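Local coordinates for protein triacylglycerol lipase (Clostridium botulinum, PDB 5AH1) that hydrolyses ester bonds, including those of synthetic polyesters, probably acts as a triacylglycerol lipase, and binds zinc in an alpha/beta-hydrolase fold, at residues G74-P79 / K175-G180; D325-S330 / V410-W415. All coordinates share one frame; numbering follows the deposited sequence.

Overall arrangement
Both contacts belong to the seven-stranded parallel sheet of the alpha/beta-hydrolase fold, and they lie on the same side of the chain's centre. Contact 1 joins the approach to strand 80-83 with the start of strand 176-181; contact 2, later in the chain and opening only after contact 1 has closed, joins strand 327-331 with the approach to strand 415-417. Strand 221-227 runs between strands 176-181 and 327-331, so the two contacts bracket it. The centres of the contacts are about 13 Å apart and their nearest atoms about 6 Å, without touching. H222 of strand 221-227 meets both Y78 of contact 1 and Y327 of contact 2 edge-to-face.

Contact 1: G74-P79 / K175-G180; sequences GGNNYP and KIHLIG
The ring of Y78 lies flat against the aliphatic part of K175. The lysine CB sits 3.6 Å from the ring centroid of Y78 and only 3° off its normal, a CH-pi contact over the middle of one face, while N76 CB covers the opposite face nearer the rim. The two side chains run side by side in the same direction, and CD of K175 keeps to 3.7 Å from the phenol OH of Y78. A bend at the last torsion of the lysine then turns NZ to the backbone carbonyls of H219 and N172. At the edge of the tyrosine ring, H177 crosses Y78 at about a right angle, with NE2 near the ring plane.

That NE2 donates to OD1 of N76 over 2.9 Å, the amide and imidazole planes being 52° apart and the donor tilted from the carbonyl plane. OD1 also accepts the backbone N of Y78, this time in the carbonyl plane on a lone pair, which makes an Asx turn. With chi1 at 68°, N76 CG lies between its backbone N and carbonyl carbon, which brings OD1 within reach of both the backbone N of Y78 and NE2 of H177. ND1 of H177 is hydrogen-bonded to OG of S223, so both imidazole nitrogens are engaged and the ring's rotation is fixed.

The turn leads directly into strand 80-83, which pairs in parallel with strand 176-181 in the central sheet of the alpha/beta-hydrolase fold. Pairing is already under way at P79, whose O accepts the backbone N of H177 at 2.8 Å in an almost straight bond. Strand 176-181 runs into a GxSxG sequence that begins at G180, consistent with the nucleophile elbow of lipases. Beside the backbone bond, P79 CG rests 3.9 Å from CG2 of I176.

Contact 2: D325-S330 / V410-W415; sequences DVYYFS and VKIGQW
W415 and Y328 bury the most surface here, the tyrosine's CB lying over the six-membered ring of the tryptophan. Y328 CB is 3.7 Å from the centroid of that ring and 16° off its normal, displaced toward the rim, and farther out CD2 of Y328 approaches CZ2 of W415 to 3.6 Å. The two aromatic planes are inclined at 46°. Both residues hold CG beside the backbone N, anti to the carbonyl carbon, and with this shared chi1 the rings come together. CB of S330 reaches CE3 of the indole, and the carbonyl oxygen of F329 lies at the indole edge. The polar ends find partners beyond the contact: NE1 of W415 hydrogen-bonds to OD2 of D401, and the OH of Y328 to the backbone N of Q323.

Y328 and W415 form a parallel bridge between neighbouring strands 327-331 and 415-417 of the alpha/beta-hydrolase sheet, a pairing that puts both side chains on the same face. Before they pair, the incoming chain turns at G413, whose phi is positive; its N donates to V326 O at 2.8 Å, reaching that oxygen from above the carbonyl plane.

I412, just ahead of this turn, contributes the next largest area. Its CG1, anti to the backbone N, stands 3.8 Å over the centre of the Y327 ring in a CH-pi contact, and CD1 continues to the backbone of D325, 3.7 Å from its carbonyl carbon. Y327 is held at its far end by a hydrogen bond between OH and S451 O, while H222 of strand 221-227 meets its ring edge-to-face. Two residues before I412, V410 CG1 lies in the plane of the F329 ring at its edge, 3.9 Å from CE1, and helix 437-448 adds Y443 and L447 against the phenylalanine and F446 against the valine.

Contact 1: G74-P79 / K175-G180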
loop_
_atom_site.group_PDB
_atom_site.type_symbol
_atom_site.label_atom_id
_atom_site.label_comp_id
_atom_site.label_asym_id
_atom_site.label_seq_id
_atom_site.Cartn_x
_atom_site.Cartn_y
_atom_site.Cartn_z
ATOM N N GLY A 74 -11.942 -12.605 -24.734
ATOM C CA GLY A 74 -10.665 -11.917 -24.832
ATOM C C GLY A 74 -9.857 -11.892 -23.549
ATOM O O GLY A 74 -8.968 -11.056 -23.391
ATOM N N GLY A 75 -10.152 -12.805 -22.632
ATOM C CA GLY A 75 -9.496 -12.820 -21.334
ATOM C C GLY A 75 -8.015 -13.134 -21.356
ATOM O O GLY A 75 -7.416 -13.393 -22.402
ATOM N N ASN A 76 -7.418 -13.068 -20.173
ATOM C CA ASN A 76 -5.981 -13.204 -20.018
ATOM C C ASN A 76 -5.628 -14.216 -18.956
ATOM O O ASN A 76 -6.470 -14.588 -18.128
ATOM C CB ASN A 76 -5.404 -11.842 -19.619
ATOM C CG ASN A 76 -5.828 -11.427 -18.230
ATOM O OD1 ASN A 76 -5.233 -11.848 -17.247
ATOM N ND2 ASN A 76 -6.849 -10.589 -18.138
ATOM N N ASN A 77 -4.369 -14.658 -18.960
ATOM C CA ASN A 77 -3.860 -15.606 -17.957
ATOM C C ASN A 77 -2.743 -15.002 -17.100
ATOM O O ASN A 77 -1.916 -15.718 -16.525
ATOM C CB ASN A 77 -3.378 -16.900 -18.628
ATOM C CG ASN A 77 -2.322 -16.649 -19.696
ATOM O OD1 ASN A 77 -1.857 -15.525 -19.879
ATOM N ND2 ASN A 77 -1.930 -17.706 -20.399
ATOM N N TYR A 78 -2.731 -13.676 -16.997
ATOM C CA TYR A 78 -1.667 -12.984 -16.287
ATOM C C TYR A 78 -1.793 -13.255 -14.793
ATOM O O TYR A 78 -2.889 -13.234 -14.237
ATOM C CB TYR A 78 -1.768 -11.490 -16.539
ATOM C CG TYR A 78 -1.772 -11.086 -17.994
ATOM C CD1 TYR A 78 -0.991 -11.737 -18.936
ATOM C CD2 TYR A 78 -2.567 -10.030 -18.423
ATOM C CE1 TYR A 78 -0.988 -11.341 -20.254
ATOM C CE2 TYR A 78 -2.570 -9.617 -19.742
ATOM C CZ TYR A 78 -1.804 -10.288 -20.668
ATOM O OH TYR A 78 -1.811 -9.853 -21.976
ATOM N N PRO A 79 -0.649 -13.453 -14.117
ATOM C CA PRO A 79 -0.696 -13.643 -12.662
ATOM C C PRO A 79 -0.882 -12.341 -11.906
ATOM O O PRO A 79 -0.708 -11.250 -12.455
ATOM C CB PRO A 79 0.679 -14.221 -12.340
ATOM C CG PRO A 79 1.549 -13.626 -13.365
ATOM C CD PRO A 79 0.723 -13.605 -14.626
ATOM N N LYS A 175 2.486 -10.347 -19.056
ATOM C CA LYS A 175 2.096 -9.240 -18.197
ATOM C C LYS A 175 1.632 -9.734 -16.834
ATOM O O LYS A 175 1.439 -10.937 -16.617
ATOM C CB LYS A 175 0.962 -8.437 -18.853
ATOM C CG LYS A 175 1.251 -7.891 -20.232
ATOM C CD LYS A 175 0.100 -6.978 -20.658
ATOM C CE LYS A 175 0.113 -6.648 -22.125
ATOM N NZ LYS A 175 1.257 -5.825 -22.499
ATOM N N ILE A 176 1.472 -8.793 -15.907
ATOM C CA ILE A 176 0.929 -9.097 -14.595
ATOM C C ILE A 176 -0.174 -8.118 -14.202
ATOM O O ILE A 176 -0.300 -7.038 -14.773
ATOM C CB ILE A 176 2.038 -9.063 -13.498
ATOM C CG1 ILE A 176 2.601 -7.640 -13.320
ATOM C CG2 ILE A 176 3.137 -10.056 -13.840
ATOM C CD1 ILE A 176 3.601 -7.518 -12.156
ATOM N N HIS A 177 -0.953 -8.515 -13.203
ATOM C CA HIS A 177 -1.898 -7.656 -12.511
ATOM C C HIS A 177 -1.248 -7.275 -11.187
ATOM O O HIS A 177 -0.898 -8.162 -10.412
ATOM C CB HIS A 177 -3.190 -8.381 -12.181
ATOM C CG HIS A 177 -3.931 -8.889 -13.370
ATOM N ND1 HIS A 177 -4.609 -8.055 -14.233
ATOM C CD2 HIS A 177 -4.105 -10.148 -13.837
ATOM C CE1 HIS A 177 -5.183 -8.787 -15.171
ATOM N NE2 HIS A 177 -4.889 -10.057 -14.960
ATOM N N LEU A 178 -1.096 -5.980 -10.915
ATOM C CA LEU A 178 -0.569 -5.539 -9.632
ATOM C C LEU A 178 -1.712 -5.152 -8.718
ATOM O O LEU A 178 -2.617 -4.415 -9.123
ATOM C CB LEU A 178 0.356 -4.334 -9.805
ATOM C CG LEU A 178 1.746 -4.675 -10.341
ATOM C CD1 LEU A 178 2.446 -3.411 -10.834
ATOM C CD2 LEU A 178 2.581 -5.364 -9.279
ATOM N N ILE A 179 -1.667 -5.642 -7.485
ATOM C CA ILE A 179 -2.631 -5.268 -6.459
ATOM C C ILE A 179 -1.872 -4.737 -5.260
ATOM O O ILE A 179 -1.035 -5.447 -4.702
ATOM C CB ILE A 179 -3.530 -6.466 -6.036
ATOM C CG1 ILE A 179 -4.281 -7.045 -7.241
ATOM C CG2 ILE A 179 -4.501 -6.043 -4.949
ATOM C CD1 ILE A 179 -5.204 -8.229 -6.944
ATOM N N GLY A 180 -2.188 -3.509 -4.870
ATOM C CA GLY A 180 -1.469 -2.847 -3.801
ATOM C C GLY A 180 -2.393 -2.296 -2.745
ATOM O O GLY A 180 -3.319 -1.558 -3.049
#

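Contact 2: D325-S330 / V410-W415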
loop_
_atom_site.group_PDB
_atom_site.type_symbol
_atom_site.label_atom_id
_atom_site.label_comp_id
_atom_site.label_asym_id
_atom_site.label_seq_id
_atom_site.Cartn_x
_atom_site.Cartn_y
_atom_site.Cartn_z
ATOM N N ASP A 325 -2.656 2.340 -21.616
ATOM C CA ASP A 325 -2.802 0.924 -21.942
ATOM C C ASP A 325 -2.927 0.017 -20.713
ATOM O O ASP A 325 -2.764 -1.192 -20.825
ATOM C CB ASP A 325 -1.625 0.491 -22.819
ATOM C CG ASP A 325 -0.253 0.719 -22.172
ATOM O OD1 ASP A 325 -0.083 1.550 -21.246
ATOM O OD2 ASP A 325 0.696 0.047 -22.631
ATOM N N VAL A 326 -3.229 0.605 -19.552
ATOM C CA VAL A 326 -3.357 -0.126 -18.306
ATOM C C VAL A 326 -4.738 0.141 -17.706
ATOM O O VAL A 326 -5.223 1.284 -17.718
ATOM C CB VAL A 326 -2.237 0.338 -17.313
ATOM C CG1 VAL A 326 -2.360 -0.355 -15.959
ATOM C CG2 VAL A 326 -0.857 0.118 -17.912
ATOM N N TYR A 327 -5.355 -0.902 -17.159
ATOM C CA TYR A 327 -6.600 -0.742 -16.411
ATOM C C TYR A 327 -6.292 -0.353 -14.971
ATOM O O TYR A 327 -5.449 -0.973 -14.347
ATOM C CB TYR A 327 -7.399 -2.056 -16.412
ATOM C CG TYR A 327 -7.928 -2.485 -17.752
ATOM C CD1 TYR A 327 -9.126 -2.001 -18.227
ATOM C CD2 TYR A 327 -7.228 -3.400 -18.531
ATOM C CE1 TYR A 327 -9.623 -2.425 -19.454
ATOM C CE2 TYR A 327 -7.696 -3.807 -19.749
ATOM C CZ TYR A 327 -8.886 -3.317 -20.206
ATOM O OH TYR A 327 -9.356 -3.739 -21.427
ATOM N N TYR A 328 -7.011 0.624 -14.439
ATOM C CA TYR A 328 -6.834 1.049 -13.052
ATOM C C TYR A 328 -8.141 0.875 -12.296
ATOM O O TYR A 328 -9.205 1.291 -12.754
ATOM C CB TYR A 328 -6.352 2.514 -12.962
ATOM C CG TYR A 328 -4.957 2.715 -13.501
ATOM C CD1 TYR A 328 -4.726 2.905 -14.846
ATOM C CD2 TYR A 328 -3.864 2.766 -12.646
ATOM C CE1 TYR A 328 -3.446 3.062 -15.349
ATOM C CE2 TYR A 328 -2.593 2.929 -13.137
ATOM C CZ TYR A 328 -2.382 3.112 -14.479
ATOM O OH TYR A 328 -1.132 3.264 -15.023
ATOM N N PHE A 329 -8.043 0.224 -11.146
ATOM C CA PHE A 329 -9.167 0.016 -10.242
ATOM C C PHE A 329 -8.817 0.561 -8.893
ATOM O O PHE A 329 -7.725 0.330 -8.413
ATOM C CB PHE A 329 -9.482 -1.484 -10.123
ATOM C CG PHE A 329 -9.859 -2.104 -11.429
ATOM C CD1 PHE A 329 -11.174 -2.043 -11.894
ATOM C CD2 PHE A 329 -8.898 -2.709 -12.220
ATOM C CE1 PHE A 329 -11.522 -2.590 -13.105
ATOM C CE2 PHE A 329 -9.238 -3.245 -13.433
ATOM C CZ PHE A 329 -10.544 -3.182 -13.887
ATOM N N SER A 330 -9.776 1.200 -8.253
ATOM C CA SER A 330 -9.589 1.663 -6.881
ATOM C C SER A 330 -10.721 1.194 -5.988
ATOM O O SER A 330 -11.901 1.234 -6.368
ATOM C CB SER A 330 -9.508 3.181 -6.825
ATOM O OG SER A 330 -10.671 3.730 -7.409
ATOM N N VAL A 410 -15.878 -1.638 -17.879
ATOM C CA VAL A 410 -14.519 -1.271 -17.487
ATOM C C VAL A 410 -13.913 -0.379 -18.547
ATOM O O VAL A 410 -14.165 -0.559 -19.745
ATOM C CB VAL A 410 -13.625 -2.502 -17.251
ATOM C CG1 VAL A 410 -14.081 -3.253 -16.007
ATOM C CG2 VAL A 410 -13.617 -3.430 -18.458
ATOM N N LYS A 411 -13.139 0.600 -18.084
ATOM C CA LYS A 411 -12.473 1.548 -18.959
ATOM C C LYS A 411 -10.962 1.475 -18.785
ATOM O O LYS A 411 -10.445 1.619 -17.686
ATOM C CB LYS A 411 -12.959 2.956 -18.624
ATOM C CG LYS A 411 -14.480 3.114 -18.667
ATOM C CD LYS A 411 -14.980 3.251 -20.076
ATOM C CE LYS A 411 -14.866 4.689 -20.556
ATOM N NZ LYS A 411 -15.507 4.886 -21.892
ATOM N N ILE A 412 -10.242 1.295 -19.880
ATOM C CA ILE A 412 -8.786 1.273 -19.823
ATOM C C ILE A 412 -8.239 2.704 -19.707
ATOM O O ILE A 412 -8.884 3.673 -20.159
ATOM C CB ILE A 412 -8.218 0.564 -21.088
ATOM C CG1 ILE A 412 -6.814 0.012 -20.811
ATOM C CG2 ILE A 412 -8.271 1.482 -22.301
ATOM C CD1 ILE A 412 -6.286 -0.932 -21.913
ATOM N N GLY A 413 -7.061 2.842 -19.110
ATOM C CA GLY A 413 -6.382 4.129 -19.100
ATOM C C GLY A 413 -6.911 5.158 -18.124
ATOM O O GLY A 413 -6.510 6.318 -18.170
ATOM N N GLN A 414 -7.791 4.738 -17.221
ATOM C CA GLN A 414 -8.376 5.637 -16.246
ATOM C C GLN A 414 -8.799 4.823 -15.025
ATOM O O GLN A 414 -8.774 3.591 -15.054
ATOM C CB GLN A 414 -9.550 6.393 -16.863
ATOM C CG GLN A 414 -10.702 5.535 -17.322
ATOM C CD GLN A 414 -11.742 6.398 -17.988
ATOM O OE1 GLN A 414 -11.471 7.046 -18.990
ATOM N NE2 GLN A 414 -12.915 6.461 -17.404
ATOM N N TRP A 415 -9.191 5.505 -13.962
ATOM C CA TRP A 415 -9.598 4.858 -12.719
ATOM C C TRP A 415 -11.065 4.447 -12.737
ATOM O O TRP A 415 -11.950 5.276 -12.921
ATOM C CB TRP A 415 -9.341 5.802 -11.535
ATOM C CG TRP A 415 -7.888 6.029 -11.348
ATOM C CD1 TRP A 415 -7.119 6.980 -11.950
ATOM C CD2 TRP A 415 -7.004 5.216 -10.584
ATOM N NE1 TRP A 415 -5.804 6.823 -11.595
ATOM C CE2 TRP A 415 -5.709 5.760 -10.731
ATOM C CE3 TRP A 415 -7.184 4.119 -9.738
ATOM C CZ2 TRP A 415 -4.602 5.197 -10.109
ATOM C CZ3 TRP A 415 -6.095 3.558 -9.123
ATOM C CH2 TRP A 415 -4.813 4.105 -9.294
#